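Local structure of aryl acylamidase (bacterium CSBL00001, 4YJ6) at residues 351-354 with 355-358. The protein probably hydrolyses the amide bond of N-acylated aryl amines (anilides), as a member of the amidase signature family. Numbering follows the deposited sequence.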
loop_
_atom_site.group_PDB
_atom_site.type_symbol
_atom_site.label_atom_id
_atom_site.label_comp_id
_atom_site.label_asym_id
_atom_site.label_seq_id
_atom_site.Cartn_x
_atom_site.Cartn_y
_atom_site.Cartn_z
ATOM N N ASP A 351 22.284 10.733 -3.352
ATOM C CA ASP A 351 21.103 10.267 -2.604
ATOM C C ASP A 351 19.979 9.757 -3.531
ATOM O O ASP A 351 19.029 9.113 -3.071
ATOM C CB ASP A 351 20.545 11.376 -1.715
ATOM C CG ASP A 351 21.518 11.786 -0.602
ATOM O OD1 ASP A 351 22.609 11.163 -0.468
ATOM O OD2 ASP A 351 21.168 12.725 0.134
ATOM N N ILE A 352 20.093 10.051 -4.821
ATOM C CA ILE A 352 19.112 9.614 -5.802
ATOM C C ILE A 352 19.652 8.412 -6.589
ATOM O O ILE A 352 20.738 8.496 -7.155
ATOM C CB ILE A 352 18.810 10.745 -6.822
ATOM C CG1 ILE A 352 18.337 12.020 -6.104
ATOM C CG2 ILE A 352 17.767 10.295 -7.840
ATOM C CD1 ILE A 352 16.999 11.854 -5.302
ATOM N N PRO A 353 18.888 7.313 -6.646
ATOM C CA PRO A 353 19.339 6.145 -7.422
ATOM C C PRO A 353 19.543 6.500 -8.884
ATOM O O PRO A 353 18.775 7.296 -9.425
ATOM C CB PRO A 353 18.161 5.170 -7.302
ATOM C CG PRO A 353 17.466 5.535 -6.076
ATOM C CD PRO A 353 17.636 7.030 -5.913
ATOM N N ASP A 354 20.551 5.914 -9.533
ATOM C CA ASP A 354 20.771 6.175 -10.940
ATOM C C ASP A 354 19.520 5.902 -11.787
ATOM O O ASP A 354 19.248 6.646 -12.713
ATOM C CB ASP A 354 21.928 5.308 -11.457
ATOM C CG ASP A 354 23.303 5.813 -10.998
ATOM O OD1 ASP A 354 23.385 6.884 -10.346
ATOM O OD2 ASP A 354 24.309 5.130 -11.316
ATOM N N ALA A 355 18.791 4.821 -11.491
ATOM C CA ALA A 355 17.624 4.422 -12.285
ATOM C C ALA A 355 16.527 5.471 -12.220
ATOM O O ALA A 355 15.784 5.669 -13.170
ATOM C CB ALA A 355 17.078 3.062 -11.804
ATOM N N LEU A 356 16.421 6.130 -11.067
ATOM C CA LEU A 356 15.470 7.220 -10.914
ATOM C C LEU A 356 15.954 8.472 -11.641
ATOM O O LEU A 356 15.193 9.119 -12.336
ATOM C CB LEU A 356 15.250 7.524 -9.422
ATOM C CG LEU A 356 14.399 8.773 -9.136
ATOM C CD1 LEU A 356 13.128 8.793 -9.941
ATOM C CD2 LEU A 356 14.080 8.818 -7.623
HETATM N N MSE A 357 17.238 8.799 -11.509
HETATM C CA MSE A 357 17.764 9.980 -12.185
HETATM C C MSE A 357 17.577 9.835 -13.694
HETATM O O MSE A 357 17.408 10.815 -14.405
HETATM C CB MSE A 357 19.247 10.201 -11.823
HETATM C CG MSE A 357 19.801 11.535 -12.267
HETATM SE SE MSE A 357 18.921 13.050 -11.322
HETATM C CE MSE A 357 19.793 12.974 -9.565
ATOM N N LYS A 358 17.596 8.607 -14.206
ATOM C CA LYS A 358 17.315 8.418 -15.631
ATOM C C LYS A 358 15.977 9.063 -16.009
ATOM O O LYS A 358 15.880 9.794 -16.997
ATOM C CB LYS A 358 17.266 6.930 -15.958
ATOM C CG LYS A 358 16.774 6.624 -17.374
ATOM C CD LYS A 358 16.701 5.114 -17.577
ATOM C CE LYS A 358 15.568 4.490 -16.760
ATOM N NZ LYS A 358 15.193 3.127 -17.260
#
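The puckered ring of Pro-353 meets Leu-356 only loosely, through the ring carbon CD, 4.3 Å from Leu-356 CB; outside the two segments the ring also touches Arg-139. The flat group, the carboxylate of Asp-354, belongs to a side chain that leaves the backbone away from 355-358: its CG lies beside the residue's own backbone N (chi1 -75°), and OD1 forms a salt bridge with Arg-349. Closer packing falls to Ile-352. Its methyl CG2 sits 3.9 Å from Leu-356 CG and is also near Leu-356 CD2, the two side chains meeting at a slant. On Met-357, a selenomethionine, the terminal methyl does the touching: CE is 3.7 Å from Ile-352 CB and also borders CG1 and CG2, so it rests against the branch point of the isoleucine. Bends at chi2 and chi3 (65° and 77°) bring CE back onto Ile-352, and the two side chains cross at about a right angle. With Pro-353 as N-cap of helix 354-363, Ile-352 is the residue before the cap and Met-357 the fourth of the helix, the pairing of a hydrophobic staple. The proline backbone opens the helical bonding. Pro-353 O accepts a nearly straight bond from Met-357 N at 3.0 Å, almost in line with the carbonyl. A weak second bond reaches the same oxygen from Leu-356 N, 3.1 Å away and strongly bent. One residue on, Lys-358 N donates to Asp-354 O over 3.0 Å, standing somewhat out of the carbonyl plane. The carboxylate of Asp-354, in the first turn, would be expected to interact favourably with the helix dipole. Arg-349 also touches the Met-357 side chain and gives a weak bond to Ile-352 O, while the buried Leu-356 packs on Phe-138.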